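Local coordinates for protein ribulose-bisphosphate carboxylase (Alicyclobacillus acidocaldarius subsp. acidocaldarius, PDB 4NAS) that belongs to the ribulose bisphosphate carboxylase large-chain family and pairs an N-terminal domain with a TIM-barrel domain that binds calcium, at residues V145-K150 with G362-H367; L155-L160 with E190-A195; R227-A232 with P258-P263; L333-A338 with D355-A360. All blocks are in the same frame, centred on the assembly; numbering follows the deposited sequence.

Interaction 1 (V145-K150 with G362-H367); sequences VMSIFK and GGIHGH
His365 NE2 lies 2.8 Å from Ile148 O, near the plane of the imidazole ring. The hydrogen bond is weak, because the N-H...O angle is only 127°. Gln167 OE1 is a second, also weak, partner of the same nitrogen. Gln167 OE1 also hydrogen-bonds Ser147 OG, which is consistent with Gln167 orienting both side chains. Lys150 lies over one face of the ring. Its CB sits 3.9 Å from the centroid of His365, 8° off the ring normal, a CH-pi contact. At Lys150, chi1 (71°) tucks CG between the two backbone arms of CA, and the outstretched chain runs past the ring until CD is 3.7 Å from His365 ND1. A water in the ring plane joins the two ends, 3.1 Å from Lys150 NZ and 2.8 Å from His365 ND1; Lys150 donates to it. Ser147 OG touches Ile364 CG2 at 3.4 Å, and Ile364 packs onward against helix 371-386. Lys150 also packs on Thr41 of the second subunit. A bound calcium ion is about 5 Å from the Ile148 side chain. The contact joins the loop after strand 144-146 to the short helix after strand 357-359, two neighbouring strands of the TIM barrel.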
loop_
_atom_site.group_PDB
_atom_site.type_symbol
_atom_site.label_atom_id
_atom_site.label_comp_id
_atom_site.label_asym_id
_atom_site.label_seq_id
_atom_site.Cartn_x
_atom_site.Cartn_y
_atom_site.Cartn_z
ATOM N N VAL B 145 -6.951 -5.849 -28.581
ATOM C CA VAL B 145 -5.925 -4.842 -28.850
ATOM C C VAL B 145 -6.270 -3.591 -28.070
ATOM O O VAL B 145 -7.395 -3.089 -28.165
ATOM C CB VAL B 145 -5.819 -4.483 -30.367
ATOM C CG1 VAL B 145 -4.777 -3.403 -30.602
ATOM C CG2 VAL B 145 -5.495 -5.725 -31.209
HETATM N N MSE B 146 -5.308 -3.108 -27.288
HETATM C CA MSE B 146 -5.509 -1.901 -26.494
HETATM C C MSE B 146 -4.465 -0.823 -26.806
HETATM O O MSE B 146 -3.274 -1.122 -26.901
HETATM C CB MSE B 146 -5.498 -2.238 -25.000
HETATM C CG MSE B 146 -5.680 -1.036 -24.075
HETATM SE SE MSE B 146 -5.990 -1.708 -22.248
HETATM C CE MSE B 146 -4.239 -2.469 -21.958
ATOM N N SER B 147 -4.928 0.415 -26.992
ATOM C CA SER B 147 -4.044 1.577 -27.209
ATOM C C SER B 147 -4.036 2.481 -25.959
ATOM O O SER B 147 -4.986 2.488 -25.176
ATOM C CB SER B 147 -4.452 2.357 -28.481
ATOM O OG SER B 147 -3.516 3.376 -28.813
ATOM N N ILE B 148 -2.935 3.193 -25.731
ATOM C CA ILE B 148 -2.848 4.105 -24.597
ATOM C C ILE B 148 -2.607 5.534 -25.072
ATOM O O ILE B 148 -1.720 5.761 -25.888
ATOM C CB ILE B 148 -1.681 3.717 -23.658
ATOM C CG1 ILE B 148 -1.795 2.247 -23.239
ATOM C CG2 ILE B 148 -1.625 4.661 -22.470
ATOM C CD1 ILE B 148 -0.481 1.589 -22.854
ATOM N N PHE B 149 -3.385 6.485 -24.556
ATOM C CA PHE B 149 -3.173 7.913 -24.823
ATOM C C PHE B 149 -1.718 8.307 -24.638
ATOM O O PHE B 149 -1.122 8.031 -23.605
ATOM C CB PHE B 149 -4.030 8.787 -23.896
ATOM C CG PHE B 149 -5.388 9.074 -24.427
ATOM C CD1 PHE B 149 -6.416 8.155 -24.274
ATOM C CD2 PHE B 149 -5.646 10.257 -25.101
ATOM C CE1 PHE B 149 -7.676 8.426 -24.793
ATOM C CE2 PHE B 149 -6.903 10.520 -25.604
ATOM C CZ PHE B 149 -7.915 9.606 -25.447
ATOM N N LYS B 150 -1.141 8.964 -25.630
ATOM C CA LYS B 150 0.255 9.373 -25.488
ATOM C C LYS B 150 0.381 10.634 -24.620
ATOM O O LYS B 150 1.425 10.868 -23.989
ATOM C CB LYS B 150 0.913 9.557 -26.862
ATOM C CG LYS B 150 0.448 10.768 -27.648
ATOM C CD LYS B 150 1.074 10.768 -29.032
ATOM C CE LYS B 150 0.627 11.971 -29.848
ATOM N NZ LYS B 150 0.879 11.759 -31.297
ATOM N N GLY B 362 3.827 2.725 -27.261
ATOM C CA GLY B 362 4.731 3.148 -28.315
ATOM C C GLY B 362 4.514 2.321 -29.566
ATOM O O GLY B 362 4.804 2.773 -30.673
ATOM N N GLY B 363 3.996 1.107 -29.395
ATOM C CA GLY B 363 3.668 0.256 -30.527
ATOM C C GLY B 363 2.625 0.872 -31.444
ATOM O O GLY B 363 2.636 0.665 -32.664
ATOM N N ILE B 364 1.712 1.633 -30.860
ATOM C CA ILE B 364 0.702 2.341 -31.647
ATOM C C ILE B 364 1.221 3.706 -32.077
ATOM O O ILE B 364 1.238 4.044 -33.265
ATOM C CB ILE B 364 -0.585 2.551 -30.844
ATOM C CG1 ILE B 364 -1.172 1.207 -30.462
ATOM C CG2 ILE B 364 -1.599 3.337 -31.655
ATOM C CD1 ILE B 364 -1.712 0.465 -31.627
ATOM N N HIS B 365 1.672 4.490 -31.112
ATOM C CA HIS B 365 2.070 5.863 -31.426
ATOM C C HIS B 365 3.434 6.006 -32.091
ATOM O O HIS B 365 3.688 7.008 -32.764
ATOM C CB HIS B 365 1.947 6.752 -30.196
ATOM C CG HIS B 365 0.551 6.813 -29.660
ATOM N ND1 HIS B 365 -0.430 7.601 -30.229
ATOM C CD2 HIS B 365 -0.038 6.159 -28.629
ATOM C CE1 HIS B 365 -1.559 7.443 -29.558
ATOM N NE2 HIS B 365 -1.347 6.573 -28.585
ATOM N N GLY B 366 4.297 5.010 -31.922
ATOM C CA GLY B 366 5.612 5.051 -32.545
ATOM C C GLY B 366 5.595 4.599 -33.998
ATOM O O GLY B 366 6.623 4.637 -34.662
ATOM N N HIS B 367 4.437 4.154 -34.487
ATOM C CA HIS B 367 4.358 3.642 -35.844
ATOM C C HIS B 367 4.541 4.789 -36.847
ATOM O O HIS B 367 3.935 5.851 -36.710
ATOM C CB HIS B 367 3.044 2.901 -36.072
ATOM C CG HIS B 367 2.980 2.165 -37.378
ATOM N ND1 HIS B 367 2.877 2.809 -38.593
ATOM C CD2 HIS B 367 2.985 0.840 -37.653
ATOM C CE1 HIS B 367 2.831 1.911 -39.561
ATOM N NE2 HIS B 367 2.890 0.709 -39.017
HETATM O O HOH W 1 -0.045 9.105 -32.502
#

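Interaction 2 (L155-L160 with E190-A195); sequences LTLDEL and EDRVRA
The flat groups of Asp191 and Arg192 keep out of the touch with Leu157 and Leu160, which is made by aliphatic carbons. Asp191 offers its CB to Leu157 CD2 at 4.2 Å, and its carboxylate oxygen OD1 forms a salt bridge with Arg194 NH1, 3.0 Å away on the same helix. Arg192 offers CD to Leu160 CD1 at 4.1 Å. Its chain bends at chi3 (-56°), and the guanidinium group goes on to Tyr213 through NE and to Asp177 through NH2, with a weak bond from NH1 to Ala187 O. A third flat group, the carboxylate of Glu159, takes a hydrogen bond from Thr156 N at OE2 (3.1 Å), met from above its plane, 51° out of it. Glu159 N in turn donates to Thr156 OG1 at 2.9 Å. Together these two bonds form a capping box at the start of helix 157-168. This helix and helix 189-207 lie side by side in the TIM-barrel domain. Leu157 reaches from the first helix to the second. Its CG is turned away from the backbone N (chi1 -176°), and the two methyls then divide: CD2 goes to Asp191, whose side chain crosses that of Leu157 at about a right angle, while CD1 lies 4.1 Å from Ala195 CB. Glu159 OE2 has a further partner in Arg49 of the second subunit, a salt bridge across the dimer.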
loop_
_atom_site.group_PDB
_atom_site.type_symbol
_atom_site.label_atom_id
_atom_site.label_comp_id
_atom_site.label_asym_id
_atom_site.label_seq_id
_atom_site.Cartn_x
_atom_site.Cartn_y
_atom_site.Cartn_z
ATOM N N LEU B 155 -4.368 19.100 -22.331
ATOM C CA LEU B 155 -5.141 19.098 -23.568
ATOM C C LEU B 155 -6.634 19.392 -23.340
ATOM O O LEU B 155 -7.219 18.989 -22.334
ATOM C CB LEU B 155 -4.961 17.753 -24.288
ATOM C CG LEU B 155 -3.526 17.422 -24.707
ATOM C CD1 LEU B 155 -3.447 16.074 -25.427
ATOM C CD2 LEU B 155 -2.995 18.544 -25.594
ATOM N N THR B 156 -7.243 20.096 -24.288
ATOM C CA THR B 156 -8.679 20.342 -24.283
ATOM C C THR B 156 -9.457 19.073 -24.611
ATOM O O THR B 156 -8.927 18.134 -25.202
ATOM C CB THR B 156 -9.072 21.397 -25.352
ATOM O OG1 THR B 156 -8.927 20.833 -26.661
ATOM C CG2 THR B 156 -8.203 22.635 -25.243
ATOM N N LEU B 157 -10.733 19.068 -24.251
ATOM C CA LEU B 157 -11.631 17.978 -24.602
ATOM C C LEU B 157 -11.651 17.704 -26.114
ATOM O O LEU B 157 -11.657 16.544 -26.546
ATOM C CB LEU B 157 -13.033 18.289 -24.089
ATOM C CG LEU B 157 -14.106 17.225 -24.285
ATOM C CD1 LEU B 157 -13.590 15.860 -23.871
ATOM C CD2 LEU B 157 -15.335 17.598 -23.476
ATOM N N ASP B 158 -11.646 18.773 -26.907
ATOM C CA ASP B 158 -11.596 18.650 -28.362
ATOM C C ASP B 158 -10.313 17.983 -28.851
ATOM O O ASP B 158 -10.350 17.106 -29.724
ATOM C CB ASP B 158 -11.745 20.015 -29.032
ATOM C CG ASP B 158 -13.195 20.398 -29.267
ATOM O OD1 ASP B 158 -14.037 20.198 -28.363
ATOM O OD2 ASP B 158 -13.490 20.907 -30.368
ATOM N N GLU B 159 -9.180 18.407 -28.303
ATOM C CA GLU B 159 -7.903 17.807 -28.661
ATOM C C GLU B 159 -7.864 16.346 -28.233
ATOM O O GLU B 159 -7.379 15.482 -28.964
ATOM C CB GLU B 159 -6.751 18.575 -28.013
ATOM C CG GLU B 159 -6.592 19.952 -28.579
ATOM C CD GLU B 159 -5.664 20.836 -27.785
ATOM O OE1 GLU B 159 -5.331 21.940 -28.279
ATOM O OE2 GLU B 159 -5.271 20.449 -26.673
ATOM N N LEU B 160 -8.385 16.082 -27.039
ATOM C CA LEU B 160 -8.454 14.727 -26.519
ATOM C C LEU B 160 -9.279 13.835 -27.449
ATOM O O LEU B 160 -8.884 12.712 -27.777
ATOM C CB LEU B 160 -9.053 14.751 -25.114
ATOM C CG LEU B 160 -8.109 15.248 -24.014
ATOM C CD1 LEU B 160 -8.867 15.392 -22.694
ATOM C CD2 LEU B 160 -6.930 14.282 -23.882
ATOM N N GLU B 190 -16.309 12.263 -16.584
ATOM C CA GLU B 190 -17.655 12.028 -17.086
ATOM C C GLU B 190 -17.834 12.638 -18.483
ATOM O O GLU B 190 -18.493 12.045 -19.343
ATOM C CB GLU B 190 -18.750 12.485 -16.104
ATOM C CG GLU B 190 -18.347 13.432 -14.989
ATOM C CD GLU B 190 -17.483 12.788 -13.882
ATOM O OE1 GLU B 190 -17.935 11.871 -13.157
ATOM O OE2 GLU B 190 -16.343 13.236 -13.735
ATOM N N ASP B 191 -17.225 13.800 -18.716
ATOM C CA ASP B 191 -17.294 14.435 -20.034
ATOM C C ASP B 191 -16.487 13.660 -21.084
ATOM O O ASP B 191 -16.851 13.631 -22.269
ATOM C CB ASP B 191 -16.822 15.891 -19.976
ATOM C CG ASP B 191 -17.856 16.821 -19.348
ATOM O OD1 ASP B 191 -19.034 16.414 -19.203
ATOM O OD2 ASP B 191 -17.487 17.966 -19.009
ATOM N N ARG B 192 -15.386 13.044 -20.654
ATOM C CA ARG B 192 -14.597 12.196 -21.544
ATOM C C ARG B 192 -15.363 10.954 -21.956
ATOM O O ARG B 192 -15.343 10.567 -23.125
ATOM C CB ARG B 192 -13.244 11.817 -20.922
ATOM C CG ARG B 192 -12.391 13.026 -20.597
ATOM C CD ARG B 192 -10.918 12.673 -20.459
ATOM N NE ARG B 192 -10.683 11.635 -19.461
ATOM C CZ ARG B 192 -10.473 11.864 -18.166
ATOM N NH1 ARG B 192 -10.516 13.102 -17.693
ATOM N NH2 ARG B 192 -10.233 10.846 -17.344
ATOM N N VAL B 193 -16.051 10.324 -21.011
ATOM C CA VAL B 193 -16.794 9.113 -21.347
ATOM C C VAL B 193 -17.873 9.450 -22.388
ATOM O O VAL B 193 -17.983 8.778 -23.415
ATOM C CB VAL B 193 -17.419 8.437 -20.102
ATOM C CG1 VAL B 193 -18.382 7.330 -20.519
ATOM C CG2 VAL B 193 -16.311 7.887 -19.156
ATOM N N ARG B 194 -18.639 10.506 -22.128
ATOM C CA ARG B 194 -19.706 10.924 -23.042
ATOM C C ARG B 194 -19.176 11.190 -24.441
ATOM O O ARG B 194 -19.722 10.697 -25.422
ATOM C CB ARG B 194 -20.392 12.190 -22.537
ATOM C CG ARG B 194 -21.315 11.998 -21.348
ATOM C CD ARG B 194 -22.321 13.151 -21.246
ATOM N NE ARG B 194 -22.973 13.189 -19.939
ATOM C CZ ARG B 194 -22.447 13.761 -18.857
ATOM N NH1 ARG B 194 -21.260 14.352 -18.923
ATOM N NH2 ARG B 194 -23.106 13.747 -17.708
ATOM N N ALA B 195 -18.096 11.965 -24.514
ATOM C CA ALA B 195 -17.556 12.451 -25.781
ATOM C C ALA B 195 -16.906 11.355 -26.623
ATOM O O ALA B 195 -17.132 11.288 -27.837
ATOM C CB ALA B 195 -16.567 13.581 -25.535
#

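Interaction 3 (R227-A232 with P258-P263); sequences RARRLA and PDVDVP
Val260, which packs on Ala228 and Arg229, is the centre of an inverse gamma turn, and Asp261 is the centre of another directly after it. Both turns are closed by weak backbone bonds, Asp261 N to Asp259 O and Val262 N to Val260 O. They lie in the loop that leads from helix 248-256 into strand 264-267 of the TIM barrel, and they follow one flank of helix 221-233. The backbones come close, with the CA atoms of Arg229 and Val260 4.7 Å apart, yet no hydrogen bond joins the two segments. Ala228 and Ala232 present only a CB to the loop. Ala228 CB touches both methyls of Val260, CG1 at 3.8 Å and CG2 at 3.9 Å. The second methyl also meets Arg229 CG, and here the two side chains cross at about a right angle. Leu239 of strand 238-242 touches Ala228, Val260 and Val262. The outstretched Arg229 chain brings CD within 3.7 Å of Asp259 CB. The charged ends do not pair: Asp259 OD2 is 4.3 Å from Arg229 NE, well out of the guanidinium plane, with no N-H aimed at it. Arg229 forms its salt bridges with Glu226 and Asp257 instead. One turn on, Ala232 CB meets Val262 CG1 at 3.8 Å and lies 3.9 Å from Asp261 N.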
loop_
_atom_site.group_PDB
_atom_site.type_symbol
_atom_site.label_atom_id
_atom_site.label_comp_id
_atom_site.label_asym_id
_atom_site.label_seq_id
_atom_site.Cartn_x
_atom_site.Cartn_y
_atom_site.Cartn_z
ATOM N N ARG B 227 -18.879 7.486 -8.108
ATOM C CA ARG B 227 -18.312 7.892 -9.389
ATOM C C ARG B 227 -18.188 6.704 -10.353
ATOM O O ARG B 227 -18.478 6.831 -11.539
ATOM C CB ARG B 227 -16.962 8.613 -9.238
ATOM C CG ARG B 227 -16.481 9.194 -10.582
ATOM C CD ARG B 227 -15.265 10.120 -10.481
ATOM N NE ARG B 227 -15.455 11.365 -11.246
ATOM C CZ ARG B 227 -14.625 12.400 -11.181
ATOM N NH1 ARG B 227 -13.545 12.333 -10.409
ATOM N NH2 ARG B 227 -14.848 13.488 -11.895
ATOM N N ALA B 228 -17.758 5.556 -9.838
ATOM C CA ALA B 228 -17.642 4.343 -10.648
ATOM C C ALA B 228 -18.999 3.986 -11.266
ATOM O O ALA B 228 -19.091 3.546 -12.430
ATOM C CB ALA B 228 -17.154 3.192 -9.785
ATOM N N ARG B 229 -20.048 4.177 -10.478
ATOM C CA ARG B 229 -21.404 3.864 -10.919
ATOM C C ARG B 229 -21.834 4.807 -12.033
ATOM O O ARG B 229 -22.459 4.381 -13.009
ATOM C CB ARG B 229 -22.402 3.992 -9.765
ATOM C CG ARG B 229 -22.258 2.983 -8.640
ATOM C CD ARG B 229 -23.423 3.159 -7.664
ATOM N NE ARG B 229 -23.273 2.400 -6.426
ATOM C CZ ARG B 229 -23.182 2.954 -5.223
ATOM N NH1 ARG B 229 -23.053 2.190 -4.141
ATOM N NH2 ARG B 229 -23.226 4.276 -5.102
ATOM N N ARG B 230 -21.524 6.094 -11.872
ATOM C CA ARG B 230 -21.918 7.088 -12.863
ATOM C C ARG B 230 -21.201 6.803 -14.162
ATOM O O ARG B 230 -21.815 6.857 -15.230
ATOM C CB ARG B 230 -21.592 8.509 -12.403
ATOM C CG ARG B 230 -22.387 9.001 -11.207
ATOM C CD ARG B 230 -22.246 10.509 -11.052
ATOM N NE ARG B 230 -20.848 10.948 -11.090
ATOM C CZ ARG B 230 -20.127 11.262 -10.015
ATOM N NH1 ARG B 230 -18.862 11.656 -10.152
ATOM N NH2 ARG B 230 -20.668 11.191 -8.803
ATOM N N LEU B 231 -19.907 6.485 -14.058
ATOM C CA LEU B 231 -19.070 6.283 -15.234
ATOM C C LEU B 231 -19.546 5.084 -16.030
ATOM O O LEU B 231 -19.541 5.110 -17.261
ATOM C CB LEU B 231 -17.570 6.156 -14.862
ATOM C CG LEU B 231 -16.939 7.423 -14.275
ATOM C CD1 LEU B 231 -15.494 7.231 -13.829
ATOM C CD2 LEU B 231 -17.038 8.591 -15.258
ATOM N N ALA B 232 -19.983 4.047 -15.325
ATOM C CA ALA B 232 -20.594 2.872 -15.962
ATOM C C ALA B 232 -21.880 3.264 -16.689
ATOM O O ALA B 232 -22.066 2.957 -17.867
ATOM C CB ALA B 232 -20.897 1.806 -14.918
ATOM N N PRO B 258 -22.959 -4.433 -7.695
ATOM C CA PRO B 258 -23.673 -4.745 -8.940
ATOM C C PRO B 258 -23.861 -3.514 -9.818
ATOM O O PRO B 258 -23.799 -3.614 -11.051
ATOM C CB PRO B 258 -25.031 -5.236 -8.439
ATOM C CG PRO B 258 -24.743 -5.793 -7.086
ATOM C CD PRO B 258 -23.725 -4.854 -6.511
ATOM N N ASP B 259 -24.062 -2.358 -9.190
ATOM C CA ASP B 259 -24.245 -1.106 -9.929
ATOM C C ASP B 259 -22.971 -0.585 -10.600
ATOM O O ASP B 259 -23.052 0.254 -11.504
ATOM C CB ASP B 259 -24.858 -0.019 -9.040
ATOM C CG ASP B 259 -26.307 -0.311 -8.675
ATOM O OD1 ASP B 259 -26.983 -1.051 -9.424
ATOM O OD2 ASP B 259 -26.768 0.206 -7.635
ATOM N N VAL B 260 -21.806 -1.054 -10.156
ATOM C CA VAL B 260 -20.561 -0.786 -10.879
ATOM C C VAL B 260 -20.466 -1.822 -11.992
ATOM O O VAL B 260 -19.739 -2.822 -11.911
ATOM C CB VAL B 260 -19.308 -0.776 -9.967
ATOM C CG1 VAL B 260 -18.067 -0.411 -10.764
ATOM C CG2 VAL B 260 -19.498 0.230 -8.851
ATOM N N ASP B 261 -21.231 -1.560 -13.042
ATOM C CA ASP B 261 -21.497 -2.560 -14.049
ATOM C C ASP B 261 -20.554 -2.389 -15.226
ATOM O O ASP B 261 -20.978 -2.178 -16.359
ATOM C CB ASP B 261 -22.953 -2.458 -14.488
ATOM C CG ASP B 261 -23.386 -3.649 -15.283
ATOM O OD1 ASP B 261 -23.043 -4.779 -14.866
ATOM O OD2 ASP B 261 -24.040 -3.452 -16.326
ATOM N N VAL B 262 -19.267 -2.481 -14.946
ATOM C CA VAL B 262 -18.250 -2.206 -15.933
ATOM C C VAL B 262 -16.971 -2.967 -15.533
ATOM O O VAL B 262 -16.687 -3.116 -14.343
ATOM C CB VAL B 262 -17.990 -0.697 -15.945
ATOM C CG1 VAL B 262 -17.753 -0.207 -14.529
ATOM C CG2 VAL B 262 -16.821 -0.345 -16.824
ATOM N N PRO B 263 -16.206 -3.484 -16.519
ATOM C CA PRO B 263 -14.977 -4.199 -16.129
ATOM C C PRO B 263 -13.951 -3.304 -15.444
ATOM O O PRO B 263 -13.893 -2.095 -15.711
ATOM C CB PRO B 263 -14.424 -4.697 -17.469
ATOM C CG PRO B 263 -15.628 -4.822 -18.354
ATOM C CD PRO B 263 -16.553 -3.707 -17.940
#

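Interaction 4 (L333-A338 with D355-A360); sequences LPAPSA and DLVLNA
Asn359 leaves its strand toward the segment Leu333-Ala338, and its CB lies 3.3 Å from Pro336 O. This is a beta-alpha-beta unit of the TIM barrel: strands 333-337 and 357-359 run parallel, with helix 345-352 between them in the chain. With CG turned opposite the backbone N (chi1 -172°), the amide is carried toward Ala335. CG itself lies near both carbonyl oxygens, Ala335 O and Pro336 O. At the tip ND2 donates to Ala335 O over 3.2 Å, with an N-H...O angle of 167°. The acceptor is nearly in the amide plane of Asn359, but the donor stands 56° above the carbonyl plane of Ala335. ND2 also touches Ser337 CB, and OD1 faces Met146 and Ile148 of the next strand and its loop. The strands share one direct backbone bond, Val357 N to Pro334 O (3.0 Å). Pro334 and Pro336 have no N-H to give. Farther along, a water bridges the strands: it donates to Pro336 O and Val357 O and accepts from Asn359 N. A second water joins Ala338 N to Asn359 O. Apolar packing completes the contact. Ala335 CB meets Val357 CB at 3.8 Å. Pro336 and Leu356 cross at about a right angle, with Leu356 CD1 3.7 Å from Pro336 CD. At the start of the pair, Leu333 CD2 lies 3.6 Å from Leu356 N.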
loop_
_atom_site.group_PDB
_atom_site.type_symbol
_atom_site.label_atom_id
_atom_site.label_comp_id
_atom_site.label_asym_id
_atom_site.label_seq_id
_atom_site.Cartn_x
_atom_site.Cartn_y
_atom_site.Cartn_z
ATOM N N LEU B 333 -7.877 -11.562 -17.613
ATOM C CA LEU B 333 -7.114 -11.366 -18.844
ATOM C C LEU B 333 -5.782 -10.705 -18.530
ATOM O O LEU B 333 -5.750 -9.652 -17.913
ATOM C CB LEU B 333 -7.894 -10.465 -19.823
ATOM C CG LEU B 333 -8.966 -11.068 -20.727
ATOM C CD1 LEU B 333 -9.871 -9.952 -21.271
ATOM C CD2 LEU B 333 -8.308 -11.824 -21.883
ATOM N N PRO B 334 -4.676 -11.328 -18.936
ATOM C CA PRO B 334 -3.369 -10.683 -18.774
ATOM C C PRO B 334 -3.088 -9.646 -19.859
ATOM O O PRO B 334 -3.353 -9.869 -21.070
ATOM C CB PRO B 334 -2.382 -11.849 -18.878
ATOM C CG PRO B 334 -3.110 -12.888 -19.669
ATOM C CD PRO B 334 -4.569 -12.728 -19.379
ATOM N N ALA B 335 -2.565 -8.507 -19.430
ATOM C CA ALA B 335 -2.206 -7.435 -20.354
ATOM C C ALA B 335 -0.739 -7.032 -20.129
ATOM O O ALA B 335 -0.453 -6.003 -19.502
ATOM C CB ALA B 335 -3.126 -6.254 -20.148
ATOM N N PRO B 336 0.195 -7.873 -20.598
ATOM C CA PRO B 336 1.607 -7.617 -20.314
ATOM C C PRO B 336 2.089 -6.385 -21.076
ATOM O O PRO B 336 1.708 -6.164 -22.235
ATOM C CB PRO B 336 2.297 -8.910 -20.766
ATOM C CG PRO B 336 1.352 -9.522 -21.762
ATOM C CD PRO B 336 -0.016 -9.128 -21.343
ATOM N N SER B 337 2.902 -5.576 -20.406
ATOM C CA SER B 337 3.254 -4.262 -20.907
ATOM C C SER B 337 4.749 -4.187 -21.225
ATOM O O SER B 337 5.548 -4.957 -20.667
ATOM C CB SER B 337 2.868 -3.185 -19.879
ATOM O OG SER B 337 3.637 -3.294 -18.677
ATOM N N ALA B 338 5.096 -3.254 -22.117
ATOM C CA ALA B 338 6.473 -2.991 -22.582
ATOM C C ALA B 338 7.025 -3.972 -23.625
ATOM O O ALA B 338 6.928 -5.185 -23.483
ATOM C CB ALA B 338 7.454 -2.806 -21.416
ATOM N N ASP B 355 -6.364 -15.636 -25.170
ATOM C CA ASP B 355 -6.868 -14.863 -24.016
ATOM C C ASP B 355 -5.819 -13.886 -23.501
ATOM O O ASP B 355 -5.146 -14.109 -22.491
ATOM C CB ASP B 355 -7.349 -15.770 -22.890
ATOM C CG ASP B 355 -8.681 -16.441 -23.208
ATOM O OD1 ASP B 355 -9.333 -16.066 -24.209
ATOM O OD2 ASP B 355 -9.069 -17.343 -22.449
ATOM N N LEU B 356 -5.694 -12.787 -24.221
ATOM C CA LEU B 356 -4.565 -11.904 -24.067
ATOM C C LEU B 356 -5.035 -10.527 -24.489
ATOM O O LEU B 356 -5.862 -10.402 -25.395
ATOM C CB LEU B 356 -3.438 -12.382 -24.984
ATOM C CG LEU B 356 -2.210 -11.499 -25.200
ATOM C CD1 LEU B 356 -1.402 -11.410 -23.911
ATOM C CD2 LEU B 356 -1.364 -12.031 -26.354
ATOM N N VAL B 357 -4.541 -9.494 -23.820
ATOM C CA VAL B 357 -4.715 -8.143 -24.329
ATOM C C VAL B 357 -3.367 -7.668 -24.851
ATOM O O VAL B 357 -2.385 -7.677 -24.106
ATOM C CB VAL B 357 -5.199 -7.177 -23.254
ATOM C CG1 VAL B 357 -5.328 -5.763 -23.837
ATOM C CG2 VAL B 357 -6.542 -7.658 -22.660
ATOM N N LEU B 358 -3.313 -7.288 -26.133
ATOM C CA LEU B 358 -2.120 -6.670 -26.685
ATOM C C LEU B 358 -2.095 -5.227 -26.187
ATOM O O LEU B 358 -2.850 -4.372 -26.644
ATOM C CB LEU B 358 -2.061 -6.774 -28.227
ATOM C CG LEU B 358 -1.955 -8.208 -28.763
ATOM C CD1 LEU B 358 -2.357 -8.293 -30.235
ATOM C CD2 LEU B 358 -0.559 -8.793 -28.542
ATOM N N ASN B 359 -1.243 -5.002 -25.192
ATOM C CA ASN B 359 -1.170 -3.750 -24.463
ATOM C C ASN B 359 -0.147 -2.859 -25.153
ATOM O O ASN B 359 1.019 -2.823 -24.772
ATOM C CB ASN B 359 -0.749 -4.064 -23.017
ATOM C CG ASN B 359 -0.827 -2.871 -22.095
ATOM O OD1 ASN B 359 -1.051 -1.753 -22.532
ATOM N ND2 ASN B 359 -0.611 -3.106 -20.798
ATOM N N ALA B 360 -0.579 -2.162 -26.198
ATOM C CA ALA B 360 0.348 -1.365 -26.983
ATOM C C ALA B 360 0.370 0.109 -26.563
ATOM O O ALA B 360 -0.662 0.694 -26.253
ATOM C CB ALA B 360 0.011 -1.490 -28.450
HETATM O O HOH W 2 0.230 -7.202 -24.234
HETATM O O HOH W 3 3.091 -1.826 -23.548
#

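How the interactions relate
From the N terminus, the chain first passes Val145-Lys150, which opens interaction 1. Interaction 2 then closes a loop of about 30 residues, joining two barrel helices. Interaction 3 follows in series and ties the next helix to a later loop. Interaction 4 closes the shortest loop, between two strands. The chain then reaches Gly362-His367, and interaction 1 encloses all the others; none cross. Three pairs touch. Phe149 of interaction 1 packs on Leu160 of interaction 2. Glu190 of interaction 2 forms a salt bridge with Arg230 of interaction 3. Backbone bonds of Met146 with Leu358 and Ala360 link interactions 1 and 4 through adjacent strands.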